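Local coordinates for abhydrolase domain-containing protein (Exiguobacterium antarcticum, PDB 5H3H), which is an alpha/beta-hydrolase-fold esterase that hydrolyses ester bonds and probably also acts as a perhydrolase, at residues 71-74 and 75-79; 256-259 and 260-264; 177-180 and 181-184. All coordinates share one frame; numbering follows the deposited sequence.

Contact 1 of 3, residues 71-74 and 75-79; sequences YTTM and ASDIN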
loop_
_atom_site.group_PDB
_atom_site.type_symbol
_atom_site.label_atom_id
_atom_site.label_comp_id
_atom_site.label_asym_id
_atom_site.label_seq_id
_atom_site.Cartn_x
_atom_site.Cartn_y
_atom_site.Cartn_z
ATOM N N TYR B 71 1.805 -12.166 10.147
ATOM C CA TYR B 71 1.386 -11.974 8.722
ATOM C C TYR B 71 2.116 -10.792 8.122
ATOM O O TYR B 71 2.405 -10.804 6.925
ATOM C CB TYR B 71 -0.100 -11.773 8.587
ATOM C CG TYR B 71 -0.971 -13.021 8.802
ATOM C CD1 TYR B 71 -0.425 -14.259 9.155
ATOM C CD2 TYR B 71 -2.345 -12.943 8.719
ATOM C CE1 TYR B 71 -1.250 -15.376 9.394
ATOM C CE2 TYR B 71 -3.166 -14.060 8.949
ATOM C CZ TYR B 71 -2.599 -15.265 9.298
ATOM O OH TYR B 71 -3.385 -16.376 9.496
ATOM N N THR B 72 2.434 -9.779 8.941
ATOM C CA THR B 72 3.236 -8.647 8.423
ATOM C C THR B 72 4.543 -9.152 7.829
ATOM O O THR B 72 4.807 -8.888 6.680
ATOM C CB THR B 72 3.519 -7.563 9.478
ATOM O OG1 THR B 72 2.277 -6.970 9.891
ATOM C CG2 THR B 72 4.464 -6.461 8.905
ATOM N N THR B 73 5.369 -9.858 8.609
ATOM C CA THR B 73 6.641 -10.378 8.080
ATOM C C THR B 73 6.411 -11.349 6.923
ATOM O O THR B 73 7.142 -11.380 5.992
ATOM C CB THR B 73 7.482 -11.134 9.171
ATOM O OG1 THR B 73 7.705 -10.306 10.334
ATOM C CG2 THR B 73 8.845 -11.544 8.619
ATOM N N MET B 74 5.427 -12.224 7.030
ATOM C CA MET B 74 5.117 -13.198 5.941
ATOM C C MET B 74 4.729 -12.511 4.620
ATOM O O MET B 74 5.127 -12.961 3.542
ATOM C CB MET B 74 3.922 -14.084 6.378
ATOM C CG MET B 74 4.173 -15.072 7.539
ATOM S SD MET B 74 5.205 -16.499 7.096
ATOM C CE MET B 74 6.723 -15.621 7.342
ATOM N N ALA B 75 3.881 -11.485 4.752
ATOM C CA ALA B 75 3.473 -10.646 3.643
ATOM C C ALA B 75 4.690 -9.929 3.048
ATOM O O ALA B 75 4.795 -9.816 1.813
ATOM C CB ALA B 75 2.429 -9.646 4.077
ATOM N N SER B 76 5.618 -9.510 3.915
ATOM C CA SER B 76 6.917 -8.939 3.442
ATOM C C SER B 76 7.682 -9.946 2.603
ATOM O O SER B 76 8.266 -9.571 1.575
ATOM C CB SER B 76 7.780 -8.433 4.591
ATOM O OG SER B 76 8.976 -7.908 4.060
ATOM N N ASP B 77 7.646 -11.233 3.010
ATOM C CA ASP B 77 8.330 -12.284 2.221
ATOM C C ASP B 77 7.682 -12.416 0.890
ATOM O O ASP B 77 8.346 -12.569 -0.107
ATOM C CB ASP B 77 8.391 -13.676 2.879
ATOM C CG ASP B 77 9.190 -13.706 4.216
ATOM O OD1 ASP B 77 10.000 -12.800 4.491
ATOM O OD2 ASP B 77 8.996 -14.650 5.029
ATOM N N ILE B 78 6.356 -12.345 0.844
ATOM C CA ILE B 78 5.694 -12.411 -0.467
ATOM C C ILE B 78 6.110 -11.203 -1.354
ATOM O O ILE B 78 6.327 -11.396 -2.529
ATOM C CB ILE B 78 4.181 -12.495 -0.367
ATOM C CG1 ILE B 78 3.804 -13.760 0.466
ATOM C CG2 ILE B 78 3.536 -12.495 -1.749
ATOM C CD1 ILE B 78 4.559 -15.026 0.133
ATOM N N ASN B 79 6.228 -10.035 -0.753
ATOM C CA ASN B 79 6.682 -8.837 -1.480
ATOM C C ASN B 79 8.021 -9.085 -2.080
ATOM O O ASN B 79 8.213 -8.842 -3.257
ATOM C CB ASN B 79 6.714 -7.597 -0.599
ATOM C CG ASN B 79 7.177 -6.342 -1.360
ATOM O OD1 ASN B 79 6.515 -5.866 -2.309
ATOM N ND2 ASN B 79 8.333 -5.827 -0.971
#

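Contact 2 of 3, residues 256-259 and 260-264; sequences EKFT and ETLVS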
loop_
_atom_site.group_PDB
_atom_site.type_symbol
_atom_site.label_atom_id
_atom_site.label_comp_id
_atom_site.label_asym_id
_atom_site.label_seq_id
_atom_site.Cartn_x
_atom_site.Cartn_y
_atom_site.Cartn_z
ATOM N N GLU B 256 -11.660 -31.473 -9.602
ATOM C CA GLU B 256 -11.964 -30.985 -10.937
ATOM C C GLU B 256 -12.642 -29.625 -10.961
ATOM O O GLU B 256 -12.209 -28.702 -11.720
ATOM C CB GLU B 256 -12.806 -32.022 -11.678
ATOM C CG GLU B 256 -12.674 -31.941 -13.187
ATOM C CD GLU B 256 -11.499 -32.745 -13.713
ATOM O OE1 GLU B 256 -10.497 -32.916 -12.977
ATOM O OE2 GLU B 256 -11.560 -33.207 -14.877
ATOM N N LYS B 257 -13.657 -29.447 -10.105
ATOM C CA LYS B 257 -14.346 -28.158 -10.032
ATOM C C LYS B 257 -13.409 -27.036 -9.508
ATOM O O LYS B 257 -13.340 -25.904 -10.043
ATOM C CB LYS B 257 -15.594 -28.272 -9.171
ATOM C CG LYS B 257 -16.471 -27.032 -9.250
ATOM C CD LYS B 257 -17.582 -27.100 -8.210
ATOM C CE LYS B 257 -18.188 -25.745 -7.987
ATOM N NZ LYS B 257 -19.269 -25.798 -6.960
ATOM N N PHE B 258 -12.656 -27.364 -8.476
ATOM C CA PHE B 258 -11.718 -26.388 -7.920
ATOM C C PHE B 258 -10.727 -25.965 -9.005
ATOM O O PHE B 258 -10.576 -24.766 -9.245
ATOM C CB PHE B 258 -10.997 -26.958 -6.690
ATOM C CG PHE B 258 -10.104 -25.955 -6.011
ATOM C CD1 PHE B 258 -10.603 -25.068 -5.094
ATOM C CD2 PHE B 258 -8.770 -25.892 -6.305
ATOM C CE1 PHE B 258 -9.803 -24.121 -4.483
ATOM C CE2 PHE B 258 -7.969 -24.971 -5.682
ATOM C CZ PHE B 258 -8.482 -24.082 -4.776
ATOM N N THR B 259 -10.069 -26.938 -9.656
ATOM C CA THR B 259 -9.099 -26.641 -10.715
ATOM C C THR B 259 -9.695 -25.874 -11.887
ATOM O O THR B 259 -9.161 -24.897 -12.337
ATOM C CB THR B 259 -8.318 -27.915 -11.228
ATOM O OG1 THR B 259 -9.215 -28.981 -11.578
ATOM C CG2 THR B 259 -7.522 -28.464 -10.202
ATOM N N GLU B 260 -10.834 -26.289 -12.386
ATOM C CA GLU B 260 -11.324 -25.639 -13.572
ATOM C C GLU B 260 -11.968 -24.254 -13.289
ATOM O O GLU B 260 -11.859 -23.387 -14.100
ATOM C CB GLU B 260 -12.197 -26.620 -14.361
ATOM C CG GLU B 260 -11.432 -27.865 -14.855
ATOM C CD GLU B 260 -10.282 -27.589 -15.852
ATOM O OE1 GLU B 260 -9.248 -28.287 -15.767
ATOM O OE2 GLU B 260 -10.402 -26.713 -16.736
ATOM N N THR B 261 -12.513 -24.012 -12.091
ATOM C CA THR B 261 -12.853 -22.659 -11.625
ATOM C C THR B 261 -11.613 -21.726 -11.515
ATOM O O THR B 261 -11.659 -20.534 -11.839
ATOM C CB THR B 261 -13.525 -22.741 -10.227
ATOM O OG1 THR B 261 -14.654 -23.629 -10.275
ATOM C CG2 THR B 261 -14.006 -21.400 -9.737
ATOM N N LEU B 262 -10.504 -22.286 -11.051
ATOM C CA LEU B 262 -9.278 -21.505 -10.797
ATOM C C LEU B 262 -8.732 -21.078 -12.166
ATOM O O LEU B 262 -8.408 -19.928 -12.425
ATOM C CB LEU B 262 -8.309 -22.417 -10.053
ATOM C CG LEU B 262 -7.206 -21.892 -9.168
ATOM C CD1 LEU B 262 -6.202 -23.032 -8.923
ATOM C CD2 LEU B 262 -6.500 -20.672 -9.741
ATOM N N VAL B 263 -8.739 -22.032 -13.082
ATOM C CA VAL B 263 -8.229 -21.834 -14.411
ATOM C C VAL B 263 -9.017 -20.820 -15.200
ATOM O O VAL B 263 -8.430 -20.001 -15.895
ATOM C CB VAL B 263 -8.205 -23.180 -15.181
ATOM C CG1 VAL B 263 -8.033 -22.965 -16.685
ATOM C CG2 VAL B 263 -7.085 -24.065 -14.600
ATOM N N SER B 264 -10.341 -20.954 -15.149
ATOM C CA SER B 264 -11.228 -20.010 -15.787
ATOM C C SER B 264 -11.022 -18.595 -15.288
ATOM O O SER B 264 -10.989 -17.686 -16.086
ATOM C CB SER B 264 -12.693 -20.404 -15.536
ATOM O OG SER B 264 -12.997 -21.662 -16.103
HETATM O O HOH W 1 -8.775 -30.864 -13.678
#

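Contact 3 of 3, residues 177-180 and 181-184; sequences FHNL and SVDA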
loop_
_atom_site.group_PDB
_atom_site.type_symbol
_atom_site.label_atom_id
_atom_site.label_comp_id
_atom_site.label_asym_id
_atom_site.label_seq_id
_atom_site.Cartn_x
_atom_site.Cartn_y
_atom_site.Cartn_z
ATOM N N PHE B 177 -0.459 -36.289 1.759
ATOM C CA PHE B 177 -0.831 -34.998 2.286
ATOM C C PHE B 177 -0.315 -34.815 3.695
ATOM O O PHE B 177 0.235 -33.754 4.033
ATOM C CB PHE B 177 -2.333 -34.732 2.155
ATOM C CG PHE B 177 -2.711 -33.362 2.588
ATOM C CD1 PHE B 177 -2.418 -32.267 1.766
ATOM C CD2 PHE B 177 -3.279 -33.148 3.829
ATOM C CE1 PHE B 177 -2.722 -30.968 2.167
ATOM C CE2 PHE B 177 -3.621 -31.851 4.224
ATOM C CZ PHE B 177 -3.331 -30.761 3.395
ATOM N N HIS B 178 -0.468 -35.864 4.500
ATOM C CA HIS B 178 0.157 -35.915 5.822
ATOM C C HIS B 178 1.676 -35.613 5.809
ATOM O O HIS B 178 2.169 -34.739 6.547
ATOM C CB HIS B 178 -0.103 -37.280 6.408
ATOM C CG HIS B 178 0.408 -37.433 7.799
ATOM N ND1 HIS B 178 1.550 -38.121 8.098
ATOM C CD2 HIS B 178 -0.044 -36.939 8.972
ATOM C CE1 HIS B 178 1.764 -38.085 9.397
ATOM N NE2 HIS B 178 0.799 -37.389 9.949
ATOM N N ASN B 179 2.414 -36.303 4.925
ATOM C CA ASN B 179 3.851 -36.132 4.858
ATOM C C ASN B 179 4.282 -34.714 4.419
ATOM O O ASN B 179 5.354 -34.268 4.865
ATOM C CB ASN B 179 4.497 -37.179 3.969
ATOM C CG ASN B 179 4.506 -38.561 4.582
ATOM O OD1 ASN B 179 4.262 -38.763 5.776
ATOM N ND2 ASN B 179 4.815 -39.526 3.777
ATOM N N LEU B 180 3.434 -33.996 3.632
ATOM C CA LEU B 180 3.690 -32.593 3.290
ATOM C C LEU B 180 3.743 -31.742 4.564
ATOM O O LEU B 180 4.532 -30.824 4.658
ATOM C CB LEU B 180 2.576 -31.983 2.432
ATOM C CG LEU B 180 2.219 -32.574 1.098
ATOM C CD1 LEU B 180 1.074 -31.735 0.540
ATOM C CD2 LEU B 180 3.455 -32.610 0.220
ATOM N N SER B 181 2.896 -32.066 5.547
ATOM C CA SER B 181 2.913 -31.390 6.782
ATOM C C SER B 181 3.983 -31.854 7.742
ATOM O O SER B 181 4.506 -31.030 8.481
ATOM C CB SER B 181 1.529 -31.419 7.458
ATOM O OG SER B 181 0.607 -30.526 6.764
ATOM N N VAL B 182 4.358 -33.126 7.719
ATOM C CA VAL B 182 5.424 -33.593 8.623
ATOM C C VAL B 182 6.784 -32.977 8.274
ATOM O O VAL B 182 7.534 -32.669 9.168
ATOM C CB VAL B 182 5.539 -35.103 8.765
ATOM C CG1 VAL B 182 4.186 -35.753 9.086
ATOM C CG2 VAL B 182 6.149 -35.700 7.557
ATOM N N ASP B 183 6.983 -32.653 6.999
ATOM C CA ASP B 183 8.125 -31.890 6.508
ATOM C C ASP B 183 8.296 -30.505 7.109
ATOM O O ASP B 183 9.412 -29.989 7.178
ATOM C CB ASP B 183 8.007 -31.735 4.965
ATOM C CG ASP B 183 9.106 -30.868 4.377
ATOM O OD1 ASP B 183 10.222 -31.371 4.113
ATOM O OD2 ASP B 183 8.880 -29.655 4.221
ATOM N N ALA B 184 7.226 -29.896 7.525
ATOM C CA ALA B 184 7.259 -28.596 8.088
ATOM C C ALA B 184 8.170 -28.573 9.343
ATOM O O ALA B 184 8.287 -29.563 10.095
ATOM C CB ALA B 184 5.860 -28.161 8.419
#

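Contact 1 of 3, residues 71-74 and 75-79
M74 and D77 meet one turn apart on the buried flank of helix 71-85, where the methyl CE of M74 comes to 3.4 Å from OD2 of D77. The methionine reaches there by bending: with chi2 near -73° and chi3 near 84° its chain folds round instead of running straight out, and the two side chains cross. An unbranched, flexible chain suits this place because it lets M74 fold its methyl back along the buried flank to the aspartate. D77 OD2 forms a salt bridge with R57 NE, and T73 and M74 both touch that arginine. The other close packing is against the backbone. CB of A75 rests 3.1 Å from Y71 O, and the same carbonyl accepts the A75 N-H at 2.7 Å in a fairly straight bond of 161°; alanine adds no bulk beyond CB at this buried position. I78 lays CG1 3.4 Å from M74 O, the carbonyl that its own N-H reaches at 3.0 Å. The helix belongs to the beta-alpha-beta crossover that leads from strand 50-54 to strand 90-95 in the parallel part of the alpha/beta-hydrolase sheet, with strand 23-27 lying between them. Near its start, the Y71 side chain touches M97 and K104 of helix 97-109 and A195 and L196 of helix 186-198. The face carrying T72, T73 and S76 is looser, and small hydroxyl residues serve at this more solvent-accessible surface. T73 keeps CG2 4.5 Å from D77 OD1, too far for firm packing, while its N-H is bound by D70 OD2. T72 and S76 are linked through the backbone, S76 N donating to T72 O at 2.9 Å.

Contact 2 of 3, residues 256-259 and 260-264
K257 O is gripped twice by T261: the hydroxyl OG1 donates to it at 2.6 Å and the backbone N at 2.9 Å. The two donors come from opposite faces of the carbonyl plane, the hydroxyl standing 36° out of it. With chi1 at -55°, OG1 lies beside its own backbone N and is aimed back down the helix, where the hydroxyl finds its acceptor within one turn. A valine here would keep the branched shape but would probably leave K257 O with a single donor. The aliphatic part of K257 runs alongside T261, and its NZ goes on to V242 O while its charge meets the ring of F243. On the next flank CE2 of F258 lies 4.2 Å from CD1 of L262, a loose apolar contact suited to a face turned to the interior. V263 sets CG2 3.2 Å from T259 O. Across the polar flank a water lies 2.9 Å from T259 OG1 as a donor, with weak further contacts to E256 OE1 and E260 OE1 that its two protons cannot all serve at once; T259 OG1 also bonds to R255 O, and E260 forms a salt bridge with R43. Further out, F258 touches M215 and A120, L262 touches I118, and both meet Q40 of helix 38-46. This is the C-terminal helix of an alpha/beta hydrolase, lying beside helix 38-46 and packed on the central strands.

Contact 3 of 3, residues 177-180 and 181-184
Helix 171-182 is one of four helices inserted between strands 114-120 and 211-217, the place where alpha/beta hydrolases carry their cap, and H178 and V182 pack together near its C-terminal end. The methyl CG1 of V182 sits over one face of the imidazole, 3.8 Å from the centroid of the H178 ring and 29° off its normal, a CH-pi contact. The nearest ring atom is CE1, 3.4 Å from that methyl. The histidine gets there by swinging CG anti to its backbone N (chi1 -176°), which leans the ring toward the following turn, where the valine crosses it at about a right angle. V182 is well shaped for this: its branching sends one methyl, CG1, to the ring and the other, CG2, to 3.2 Å from N179 O, beside the N179 side chain. L157 of helix 153-164 touches H178, S181 and V182, joining this turn to its neighbour in the cap, and R153 NH2 bonds to V182 O. The backbone bonding is uneven in this turn. S181 N makes two weak bonds, one to F177 O at 3.5 Å and one to H178 O at 2.9 Å, whereas V182 N reaches H178 O at 3.0 Å in the carbonyl plane. D183 N bonds to N179 O at 3.1 Å; the D183 carboxylate points away from residues 177-180 at an exposed position. On the inner side, F177 meets the rings of F164 and F165; F164 lines the pocket that holds ethaneperoxoic acid. H178 NE2 has a weak bond to P154 O, so the imidazole is used at two places, its face by a methyl and a ring nitrogen by a carbonyl, which probably limits its freedom to turn.

Overall arrangement
Each contact lies within a single helix, and the three share no element. Contact 1 is the buried one, whereas contacts 2 and 3 are partly buried. Contacts 1 and 2 belong to helices flanking the main sheet and lie on opposite sides of the chain's centre, their nearest atoms about 15 Å apart; contact 3 belongs to the inserted cap helices, with its centre about 22 Å from that of contact 1 and 24 Å from that of contact 2. The chemistry follows the setting: a methionine beside an arginine-bound aspartate in contact 1, a doubly accepting carbonyl and bridging water in contact 2, and a methyl on an imidazole face in contact 3.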